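Local coordinates for protein 6-phospho-alpha-glucosidase (Merdibacter massiliensis, PDB 6VC6) that probably hydrolyses 6-phospho-alpha-glucosides to release glucose 6-phosphate, using NAD and a manganese ion as family 4 glycosidases do, at residues 2-8 and 30-36; 50-55 and 302-308; 101-107 and 274-280. All coordinates share one frame; numbering follows the deposited sequence.

Contact 1 (2-8 and 30-36)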
loop_
_atom_site.group_PDB
_atom_site.type_symbol
_atom_site.label_atom_id
_atom_site.label_comp_id
_atom_site.label_asym_id
_atom_site.label_seq_id
_atom_site.Cartn_x
_atom_site.Cartn_y
_atom_site.Cartn_z
ATOM N N LYS A 2 22.897 19.826 3.749
ATOM C CA LYS A 2 22.477 19.026 2.605
ATOM C C LYS A 2 20.961 19.051 2.440
ATOM O O LYS A 2 20.218 18.918 3.413
ATOM C CB LYS A 2 22.968 17.583 2.748
ATOM C CG LYS A 2 23.108 16.841 1.429
ATOM C CD LYS A 2 22.018 15.797 1.256
ATOM C CE LYS A 2 22.315 14.879 0.079
ATOM N NZ LYS A 2 22.246 15.605 -1.221
ATOM N N LYS A 3 20.483 19.262 1.217
ATOM C CA LYS A 3 19.062 19.223 0.908
ATOM C C LYS A 3 18.829 18.244 -0.235
ATOM O O LYS A 3 19.741 17.926 -1.001
ATOM C CB LYS A 3 18.529 20.619 0.563
ATOM C CG LYS A 3 18.653 21.601 1.720
ATOM C CD LYS A 3 18.152 22.988 1.356
ATOM C CE LYS A 3 18.201 23.919 2.560
ATOM N NZ LYS A 3 18.808 23.264 3.755
ATOM N N TYR A 4 17.593 17.762 -0.341
ATOM C CA TYR A 4 17.278 16.617 -1.181
ATOM C C TYR A 4 16.322 16.994 -2.305
ATOM O O TYR A 4 15.474 17.879 -2.159
ATOM C CB TYR A 4 16.669 15.485 -0.345
ATOM C CG TYR A 4 17.600 14.965 0.725
ATOM C CD1 TYR A 4 18.501 13.946 0.452
ATOM C CD2 TYR A 4 17.586 15.503 2.007
ATOM C CE1 TYR A 4 19.358 13.469 1.425
ATOM C CE2 TYR A 4 18.440 15.033 2.987
ATOM C CZ TYR A 4 19.323 14.016 2.691
ATOM O OH TYR A 4 20.174 13.544 3.662
ATOM N N ASN A 5 16.472 16.300 -3.432
ATOM C CA ASN A 5 15.573 16.422 -4.572
ATOM C C ASN A 5 14.604 15.247 -4.566
ATOM O O ASN A 5 15.028 14.089 -4.491
ATOM C CB ASN A 5 16.355 16.456 -5.886
ATOM C CG ASN A 5 17.255 17.671 -5.999
ATOM O OD1 ASN A 5 17.047 18.679 -5.325
ATOM N ND2 ASN A 5 18.265 17.579 -6.858
ATOM N N VAL A 6 13.310 15.546 -4.643
ATOM C CA VAL A 6 12.258 14.543 -4.523
ATOM C C VAL A 6 11.341 14.641 -5.733
ATOM O O VAL A 6 11.044 15.740 -6.212
ATOM C CB VAL A 6 11.457 14.723 -3.215
ATOM C CG1 VAL A 6 10.352 13.679 -3.105
ATOM C CG2 VAL A 6 12.380 14.655 -2.010
ATOM N N CYS A 7 10.900 13.487 -6.233
ATOM C CA CYS A 7 9.908 13.424 -7.297
ATOM C C CYS A 7 8.783 12.493 -6.873
ATOM O O CYS A 7 9.038 11.373 -6.419
ATOM C CB CYS A 7 10.521 12.941 -8.615
ATOM S SG CYS A 7 9.295 12.479 -9.865
ATOM N N ILE A 8 7.546 12.958 -7.017
ATOM C CA ILE A 8 6.364 12.157 -6.727
ATOM C C ILE A 8 5.821 11.622 -8.044
ATOM O O ILE A 8 5.424 12.399 -8.922
ATOM C CB ILE A 8 5.296 12.971 -5.981
ATOM C CG1 ILE A 8 5.768 13.311 -4.567
ATOM C CG2 ILE A 8 3.980 12.204 -5.934
ATOM C CD1 ILE A 8 4.805 14.195 -3.801
ATOM N N PHE A 30 12.960 17.222 7.197
ATOM C CA PHE A 30 13.283 16.695 5.871
ATOM C C PHE A 30 13.548 17.863 4.936
ATOM O O PHE A 30 12.657 18.312 4.203
ATOM C CB PHE A 30 12.148 15.809 5.351
ATOM C CG PHE A 30 12.489 15.047 4.104
ATOM C CD1 PHE A 30 13.511 14.112 4.102
ATOM C CD2 PHE A 30 11.775 15.256 2.936
ATOM C CE1 PHE A 30 13.821 13.407 2.953
ATOM C CE2 PHE A 30 12.079 14.555 1.785
ATOM C CZ PHE A 30 13.104 13.628 1.794
ATOM N N PRO A 31 14.773 18.388 4.934
ATOM C CA PRO A 31 15.081 19.567 4.108
ATOM C C PRO A 31 15.137 19.199 2.632
ATOM O O PRO A 31 15.890 18.312 2.227
ATOM C CB PRO A 31 16.448 20.020 4.632
ATOM C CG PRO A 31 17.068 18.774 5.171
ATOM C CD PRO A 31 15.939 17.937 5.714
HETATM N N MSE A 32 14.333 19.889 1.830
HETATM C CA MSE A 32 14.305 19.650 0.394
HETATM C C MSE A 32 14.730 20.884 -0.387
HETATM O O MSE A 32 14.481 22.015 0.029
HETATM C CB MSE A 32 12.911 19.216 -0.056
HETATM C CG MSE A 32 12.400 17.959 0.611
HETATM SE SE MSE A 32 10.458 17.891 0.573
HETATM C CE MSE A 32 10.208 17.631 -1.340
ATOM N N GLU A 33 15.371 20.653 -1.531
ATOM C CA GLU A 33 15.737 21.741 -2.426
ATOM C C GLU A 33 14.868 21.799 -3.673
ATOM O O GLU A 33 14.603 22.893 -4.181
ATOM C CB GLU A 33 17.207 21.612 -2.840
ATOM C CG GLU A 33 17.703 22.720 -3.755
ATOM C CD GLU A 33 18.783 23.567 -3.113
ATOM O OE1 GLU A 33 19.142 23.293 -1.949
ATOM O OE2 GLU A 33 19.273 24.507 -3.774
ATOM N N LYS A 34 14.361 20.662 -4.148
ATOM C CA LYS A 34 13.579 20.616 -5.373
ATOM C C LYS A 34 12.547 19.503 -5.270
ATOM O O LYS A 34 12.845 18.417 -4.767
ATOM C CB LYS A 34 14.485 20.393 -6.590
ATOM C CG LYS A 34 13.769 20.395 -7.928
ATOM C CD LYS A 34 14.706 19.944 -9.036
ATOM C CE LYS A 34 14.011 19.937 -10.386
ATOM N NZ LYS A 34 14.852 19.299 -11.437
ATOM N N LEU A 35 11.334 19.784 -5.745
ATOM C CA LEU A 35 10.255 18.805 -5.784
ATOM C C LEU A 35 9.601 18.842 -7.156
ATOM O O LEU A 35 9.316 19.923 -7.681
ATOM C CB LEU A 35 9.212 19.073 -4.694
ATOM C CG LEU A 35 7.937 18.230 -4.787
ATOM C CD1 LEU A 35 8.194 16.806 -4.317
ATOM C CD2 LEU A 35 6.805 18.865 -3.997
ATOM N N VAL A 36 9.370 17.665 -7.734
ATOM C CA VAL A 36 8.759 17.536 -9.052
ATOM C C VAL A 36 7.604 16.549 -8.959
ATOM O O VAL A 36 7.784 15.419 -8.494
ATOM C CB VAL A 36 9.772 17.073 -10.116
ATOM C CG1 VAL A 36 9.098 16.973 -11.476
ATOM C CG2 VAL A 36 10.958 18.019 -10.176
#

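Contact 2 (50-55 and 302-308)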
loop_
_atom_site.group_PDB
_atom_site.type_symbol
_atom_site.label_atom_id
_atom_site.label_comp_id
_atom_site.label_asym_id
_atom_site.label_seq_id
_atom_site.Cartn_x
_atom_site.Cartn_y
_atom_site.Cartn_z
ATOM N N GLU A 50 -1.108 23.521 -9.366
ATOM C CA GLU A 50 -1.379 24.937 -9.141
ATOM C C GLU A 50 -1.681 25.221 -7.676
ATOM O O GLU A 50 -1.342 26.298 -7.172
ATOM C CB GLU A 50 -2.535 25.401 -10.026
ATOM C CG GLU A 50 -2.230 25.348 -11.515
ATOM C CD GLU A 50 -1.085 26.261 -11.911
ATOM O OE1 GLU A 50 -0.964 27.357 -11.323
ATOM O OE2 GLU A 50 -0.305 25.882 -12.809
ATOM N N PHE A 51 -2.315 24.275 -6.980
ATOM C CA PHE A 51 -2.499 24.418 -5.541
ATOM C C PHE A 51 -1.159 24.407 -4.817
ATOM O O PHE A 51 -0.957 25.157 -3.855
ATOM C CB PHE A 51 -3.405 23.304 -5.012
ATOM C CG PHE A 51 -3.295 23.082 -3.528
ATOM C CD1 PHE A 51 -2.531 22.042 -3.023
ATOM C CD2 PHE A 51 -3.960 23.911 -2.641
ATOM C CE1 PHE A 51 -2.428 21.837 -1.659
ATOM C CE2 PHE A 51 -3.862 23.710 -1.276
ATOM C CZ PHE A 51 -3.094 22.672 -0.785
ATOM N N GLY A 52 -0.230 23.563 -5.270
ATOM C CA GLY A 52 1.074 23.504 -4.633
ATOM C C GLY A 52 1.868 24.784 -4.805
ATOM O O GLY A 52 2.573 25.214 -3.888
ATOM N N LYS A 53 1.764 25.412 -5.979
ATOM C CA LYS A 53 2.484 26.661 -6.212
ATOM C C LYS A 53 2.000 27.758 -5.274
ATOM O O LYS A 53 2.797 28.577 -4.802
ATOM C CB LYS A 53 2.334 27.090 -7.670
ATOM C CG LYS A 53 3.071 26.193 -8.653
ATOM C CD LYS A 53 3.570 26.974 -9.857
ATOM C CE LYS A 53 2.431 27.321 -10.802
ATOM N NZ LYS A 53 2.863 28.275 -11.861
ATOM N N ILE A 54 0.697 27.805 -5.037
ATOM C CA ILE A 54 0.167 28.744 -4.069
ATOM C C ILE A 54 0.637 28.412 -2.665
ATOM O O ILE A 54 1.052 29.287 -1.920
ATOM C CB ILE A 54 -1.368 28.768 -4.081
ATOM C CG1 ILE A 54 -1.881 29.254 -5.424
ATOM C CG2 ILE A 54 -1.897 29.684 -2.999
ATOM C CD1 ILE A 54 -3.375 29.122 -5.562
ATOM N N LEU A 55 0.577 27.136 -2.313
ATOM C CA LEU A 55 0.943 26.709 -0.974
ATOM C C LEU A 55 2.410 26.945 -0.679
ATOM O O LEU A 55 2.770 27.452 0.366
ATOM C CB LEU A 55 0.619 25.231 -0.798
ATOM C CG LEU A 55 1.199 24.535 0.426
ATOM C CD1 LEU A 55 0.304 24.748 1.629
ATOM C CD2 LEU A 55 1.392 23.054 0.154
ATOM N N VAL A 302 -8.802 26.903 -3.645
ATOM C CA VAL A 302 -7.592 27.693 -3.448
ATOM C C VAL A 302 -7.176 28.374 -4.746
ATOM O O VAL A 302 -6.751 29.536 -4.745
ATOM C CB VAL A 302 -6.470 26.802 -2.883
ATOM C CG1 VAL A 302 -5.152 27.559 -2.835
ATOM C CG2 VAL A 302 -6.847 26.287 -1.502
ATOM N N ILE A 303 -7.295 27.668 -5.873
ATOM C CA ILE A 303 -6.932 28.255 -7.161
ATOM C C ILE A 303 -7.861 29.415 -7.497
ATOM O O ILE A 303 -7.429 30.441 -8.040
ATOM C CB ILE A 303 -6.943 27.176 -8.260
ATOM C CG1 ILE A 303 -5.769 26.214 -8.073
ATOM C CG2 ILE A 303 -6.895 27.807 -9.645
ATOM C CD1 ILE A 303 -5.991 24.861 -8.700
ATOM N N ALA A 304 -9.147 29.279 -7.167
ATOM C CA ALA A 304 -10.099 30.346 -7.452
ATOM C C ALA A 304 -9.862 31.568 -6.573
ATOM O O ALA A 304 -10.088 32.700 -7.015
ATOM C CB ALA A 304 -11.529 29.835 -7.275
ATOM N N ARG A 305 -9.407 31.364 -5.335
ATOM C CA ARG A 305 -9.186 32.486 -4.430
ATOM C C ARG A 305 -7.814 33.120 -4.622
ATOM O O ARG A 305 -7.647 34.316 -4.355
ATOM C CB ARG A 305 -9.351 32.031 -2.979
ATOM C CG ARG A 305 -9.545 33.164 -1.983
ATOM C CD ARG A 305 -9.458 32.672 -0.544
ATOM N NE ARG A 305 -10.413 31.604 -0.262
ATOM C CZ ARG A 305 -10.093 30.317 -0.162
ATOM N NH1 ARG A 305 -8.834 29.931 -0.325
ATOM N NH2 ARG A 305 -11.030 29.417 0.097
ATOM N N GLY A 306 -6.829 32.350 -5.084
ATOM C CA GLY A 306 -5.474 32.836 -5.209
ATOM C C GLY A 306 -4.640 32.734 -3.952
ATOM O O GLY A 306 -3.438 33.027 -3.999
ATOM N N GLU A 307 -5.234 32.332 -2.830
ATOM C CA GLU A 307 -4.561 32.182 -1.548
ATOM C C GLU A 307 -5.110 30.938 -0.862
ATOM O O GLU A 307 -6.010 30.265 -1.374
ATOM C CB GLU A 307 -4.744 33.429 -0.674
ATOM C CG GLU A 307 -5.954 33.369 0.244
ATOM C CD GLU A 307 -6.185 34.664 0.995
ATOM O OE1 GLU A 307 -5.394 35.613 0.805
ATOM O OE2 GLU A 307 -7.156 34.735 1.778
ATOM N N LEU A 308 -4.536 30.605 0.289
ATOM C CA LEU A 308 -5.070 29.445 0.994
ATOM C C LEU A 308 -6.179 29.847 1.960
ATOM O O LEU A 308 -5.947 30.591 2.913
ATOM C CB LEU A 308 -3.955 28.717 1.747
ATOM C CG LEU A 308 -2.686 28.422 0.944
ATOM C CD1 LEU A 308 -1.450 28.574 1.816
ATOM C CD2 LEU A 308 -2.747 27.032 0.329
#

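Contact 3 (101-107 and 274-280)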
loop_
_atom_site.group_PDB
_atom_site.type_symbol
_atom_site.label_atom_id
_atom_site.label_comp_id
_atom_site.label_asym_id
_atom_site.label_seq_id
_atom_site.Cartn_x
_atom_site.Cartn_y
_atom_site.Cartn_z
ATOM N N LEU A 101 -17.983 -8.763 -7.715
ATOM C CA LEU A 101 -19.192 -8.894 -6.909
ATOM C C LEU A 101 -20.373 -9.361 -7.749
ATOM O O LEU A 101 -21.201 -10.151 -7.280
ATOM C CB LEU A 101 -19.509 -7.566 -6.223
ATOM C CG LEU A 101 -18.544 -7.155 -5.108
ATOM C CD1 LEU A 101 -18.696 -5.678 -4.778
ATOM C CD2 LEU A 101 -18.763 -8.011 -3.871
ATOM N N HIS A 102 -20.468 -8.888 -8.995
ATOM C CA HIS A 102 -21.538 -9.337 -9.878
ATOM C C HIS A 102 -21.420 -10.817 -10.216
ATOM O O HIS A 102 -22.415 -11.433 -10.613
ATOM C CB HIS A 102 -21.545 -8.511 -11.167
ATOM C CG HIS A 102 -22.081 -7.123 -10.996
ATOM N ND1 HIS A 102 -23.257 -6.855 -10.331
ATOM C CD2 HIS A 102 -21.604 -5.925 -11.412
ATOM C CE1 HIS A 102 -23.480 -5.553 -10.340
ATOM N NE2 HIS A 102 -22.490 -4.966 -10.989
ATOM N N LEU A 103 -20.232 -11.402 -10.064
ATOM C CA LEU A 103 -20.005 -12.807 -10.375
ATOM C C LEU A 103 -19.888 -13.676 -9.129
ATOM O O LEU A 103 -19.480 -14.837 -9.232
ATOM C CB LEU A 103 -18.756 -12.956 -11.246
ATOM C CG LEU A 103 -18.912 -12.447 -12.682
ATOM C CD1 LEU A 103 -17.577 -12.460 -13.412
ATOM C CD2 LEU A 103 -19.949 -13.270 -13.434
ATOM N N GLY A 104 -20.226 -13.144 -7.957
ATOM C CA GLY A 104 -20.331 -13.953 -6.761
ATOM C C GLY A 104 -19.074 -14.100 -5.935
ATOM O O GLY A 104 -18.963 -15.070 -5.176
ATOM N N ARG A 105 -18.122 -13.176 -6.048
ATOM C CA ARG A 105 -16.921 -13.206 -5.225
ATOM C C ARG A 105 -16.636 -11.803 -4.708
ATOM O O ARG A 105 -17.179 -10.813 -5.205
ATOM C CB ARG A 105 -15.710 -13.748 -5.998
ATOM C CG ARG A 105 -15.797 -15.231 -6.337
ATOM C CD ARG A 105 -15.875 -16.090 -5.083
ATOM N NE ARG A 105 -15.772 -17.515 -5.390
ATOM C CZ ARG A 105 -16.812 -18.299 -5.661
ATOM N NH1 ARG A 105 -18.041 -17.798 -5.664
ATOM N NH2 ARG A 105 -16.624 -19.584 -5.930
ATOM N N ILE A 106 -15.772 -11.732 -3.692
ATOM C CA ILE A 106 -15.437 -10.449 -3.086
ATOM C C ILE A 106 -14.763 -9.556 -4.115
ATOM O O ILE A 106 -13.864 -9.988 -4.848
ATOM C CB ILE A 106 -14.541 -10.657 -1.855
ATOM C CG1 ILE A 106 -15.324 -11.328 -0.725
ATOM C CG2 ILE A 106 -13.957 -9.331 -1.382
ATOM C CD1 ILE A 106 -14.484 -11.642 0.495
ATOM N N GLY A 107 -15.210 -8.304 -4.188
ATOM C CA GLY A 107 -14.557 -7.306 -5.009
ATOM C C GLY A 107 -13.829 -6.291 -4.154
ATOM O O GLY A 107 -14.459 -5.545 -3.397
ATOM N N PHE A 274 -18.436 -10.950 1.800
ATOM C CA PHE A 274 -19.147 -10.836 0.530
ATOM C C PHE A 274 -20.614 -10.486 0.745
ATOM O O PHE A 274 -21.191 -9.707 -0.022
ATOM C CB PHE A 274 -19.022 -12.137 -0.264
ATOM C CG PHE A 274 -19.950 -12.219 -1.446
ATOM C CD1 PHE A 274 -19.623 -11.604 -2.642
ATOM C CD2 PHE A 274 -21.149 -12.912 -1.360
ATOM C CE1 PHE A 274 -20.474 -11.674 -3.731
ATOM C CE2 PHE A 274 -22.003 -12.985 -2.444
ATOM C CZ PHE A 274 -21.665 -12.366 -3.631
ATOM N N SER A 275 -21.233 -11.047 1.787
ATOM C CA SER A 275 -22.656 -10.869 2.049
ATOM C C SER A 275 -23.026 -9.423 2.352
ATOM O O SER A 275 -24.197 -9.056 2.208
ATOM C CB SER A 275 -23.090 -11.765 3.210
ATOM O OG SER A 275 -22.474 -11.362 4.420
ATOM N N HIS A 276 -22.070 -8.623 2.826
ATOM C CA HIS A 276 -22.343 -7.261 3.265
ATOM C C HIS A 276 -21.746 -6.212 2.331
ATOM O O HIS A 276 -21.600 -5.051 2.722
ATOM C CB HIS A 276 -21.831 -7.055 4.690
ATOM C CG HIS A 276 -22.533 -7.899 5.709
ATOM N ND1 HIS A 276 -22.326 -9.258 5.819
ATOM C CD2 HIS A 276 -23.441 -7.578 6.660
ATOM C CE1 HIS A 276 -23.076 -9.736 6.795
ATOM N NE2 HIS A 276 -23.763 -8.738 7.322
ATOM N N LEU A 277 -21.404 -6.596 1.104
ATOM C CA LEU A 277 -20.848 -5.678 0.120
ATOM C C LEU A 277 -21.893 -5.380 -0.946
ATOM O O LEU A 277 -22.481 -6.302 -1.522
ATOM C CB LEU A 277 -19.584 -6.258 -0.522
ATOM C CG LEU A 277 -18.318 -6.229 0.336
ATOM C CD1 LEU A 277 -17.161 -6.908 -0.382
ATOM C CD2 LEU A 277 -17.955 -4.804 0.724
ATOM N N ASN A 278 -22.122 -4.096 -1.201
ATOM C CA ASN A 278 -23.068 -3.683 -2.230
ATOM C C ASN A 278 -22.438 -3.864 -3.606
ATOM O O ASN A 278 -21.425 -3.219 -3.900
ATOM C CB ASN A 278 -23.477 -2.229 -2.023
ATOM C CG ASN A 278 -24.707 -1.842 -2.824
ATOM O OD1 ASN A 278 -25.009 -2.443 -3.856
ATOM N ND2 ASN A 278 -25.424 -0.831 -2.349
ATOM N N PRO A 279 -22.995 -4.716 -4.471
ATOM C CA PRO A 279 -22.366 -4.944 -5.782
ATOM C C PRO A 279 -22.501 -3.775 -6.743
ATOM O O PRO A 279 -21.731 -3.702 -7.708
ATOM C CB PRO A 279 -23.097 -6.186 -6.318
ATOM C CG PRO A 279 -23.858 -6.751 -5.142
ATOM C CD PRO A 279 -24.162 -5.586 -4.261
ATOM N N ASP A 280 -23.445 -2.860 -6.518
ATOM C CA ASP A 280 -23.699 -1.770 -7.452
ATOM C C ASP A 280 -23.157 -0.426 -6.981
ATOM O O ASP A 280 -23.062 0.501 -7.792
ATOM C CB ASP A 280 -25.203 -1.653 -7.726
ATOM C CG ASP A 280 -25.722 -2.776 -8.605
ATOM O OD1 ASP A 280 -25.170 -2.970 -9.709
ATOM O OD2 ASP A 280 -26.678 -3.467 -8.194
#

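Contact 1 (2-8 and 30-36)
Val6 sits at the middle of this contact, and three side chains of 30-36 converge on it. The selenomethionine at Met32 brings its methyl CE to 3.7 Å from Val6 CB, the two side chains crossing at about a right angle. With its chain bent at the last torsion (chi3 69°), Met32 turns that methyl back onto the valine. Phe30 offers a ring edge: its CE2 lies 3.8 Å from Val6 CG2, close to the plane of the ring. Leu35 adds CD1, which packs against Val6 CG1 and reaches on to Ile8 CG1. The planes of Tyr4 and Phe30 differ by only 3°, but the rings are displaced, with little face in common. Phe23 of helix 16-25 touches Ile8, Met32 and Leu35, covering this face.

Beneath the side chains the two strands run parallel, their axes 4.7 Å apart. Val6 is held on both its polar backbone atoms: its N donates to Lys34 O at 2.9 Å, while Val36 N donates to Val6 O. Ile8 N then bonds to Val36 O. A beta bulge between Tyr4 and Asn5 shifts the register by one, and there Tyr4 O takes the N-H of Glu33 at 2.8 Å. On the face carrying Asn5 and Lys34, Asn5 OD1 rests 3.3 Å from Lys34 CB, while its ND2 donates to Asp77 O. At the exposed rim Lys3 CD passes 3.5 Å from Glu33 OE1, yet the charged ends themselves do not meet.

Neighbouring parallel strands joined through helix 16-25 make a beta-alpha-beta unit, the opening unit of the NAD-binding Rossmann-type domain of family 4 glycosidases; the side chain of Ile8 is about 8 Å from the bound NAD.

Contact 2 (50-55 and 302-308)
Phe51 and Ile303 lie with their CA atoms 6.1 Å apart where one flank of helix 42-59 meets the last turn of helix 291-305, and the chain then leaves helical geometry at Gly306, with positive phi (85°), so that 307-308 runs on past Ile54 and Leu55.

Val302 fills the space between Phe51 and Ile54. Its CB meets the edge of the phenyl ring, in the ring plane, 3.8 Å from Phe51 CD2. Its CG1 is 3.6 Å from Ile54 CD1, the two side chains lying antiparallel alongside each other. The same Ile54 CD1 rests on the backbone as well, 3.5 Å from Val302 O. The other branch of the isoleucine, Ile54 CG2, stands anti to the backbone N and reaches the turn, 3.8 Å from Gly306 O. Leu308 comes in at about a right angle to Phe51, its CD2 3.9 Å from Phe51 CE2 and also against Leu55 CB; Leu308 N also bonds to Glu58 OE1. At the other end, Ile303 CD1 packs 3.7 Å from Glu50 CB, while the carboxylate turns away to bond through OE2 with Tyr67 OH. With the ring of Phe51 cut back to an alanine, Val302 would probably face a gap and Leu308 CD2 would lose its aromatic neighbour.

No hydrogen bond joins the two segments. They meet through aliphatic branches, one phenyl ring and the backbone of the helix end, so the fit depends on shape and burial, with no directional bond across it.

Contact 3 (101-107 and 274-280)
Phe274 lays its ring against the turn at 104-105, with Gly104 O over one face, 4.0 Å above the plane and displaced from the ring centre. Phe274 CE1 comes 3.6 Å from Gly104 C, and Phe274 CD1 is as close to Arg105 O. A chi1 of 168° sets CG anti to the backbone N of Phe274 and carries the ring across to this turn. Leu101 lies antiparallel alongside Phe274, its CD2 3.9 Å from Phe274 CD1, and meets Leu277 at about a right angle. Ile106 is also antiparallel to the phenylalanine, with CG1 3.8 Å from Phe274 CB.

The turn is a Schellman motif ending helix 89-102, with Gly104, at positive phi, as its C-prime residue. Arg105 NH1 donates back to Gly104 O at 2.9 Å, the oxygen in the guanidinium plane but the donor well above the carbonyl plane; NE bonds to Ile416 O.

Further along, Pro279 CB packs 3.8 Å from Leu101 CB. Beyond it, on the solvent side, His102 turns a ring edge to Asp280, His102 CE1 lying 3.2 Å from Asp280 OD1 with ring and carboxylate planes 50° apart. An Asx turn bends the loop here, Asn278 OD1 accepting from Asp280 N.

Contact 1 is the most buried, with 8 of its 14 touching residues buried and its exposed part at the Lys3/Glu33 end; contacts 2 and 3, with 3 of 9 and 3 of 11, lie nearer the surface. Contact 1 pairs adjacent strands through backbone hydrogen bonds. Contact 2 sets the flank of helix 42-59 against the end of helix 291-305, and contact 3 joins two helix ends and the loops after them; neither has a hydrogen bond between its segments. Strand 32-38 of contact 1 leads into helix 42-59 of contact 2, whereas contact 3 is about 43 Å from contact 1 between centres. Contacts 2 and 3 each bring together the two family 4 sequence ranges.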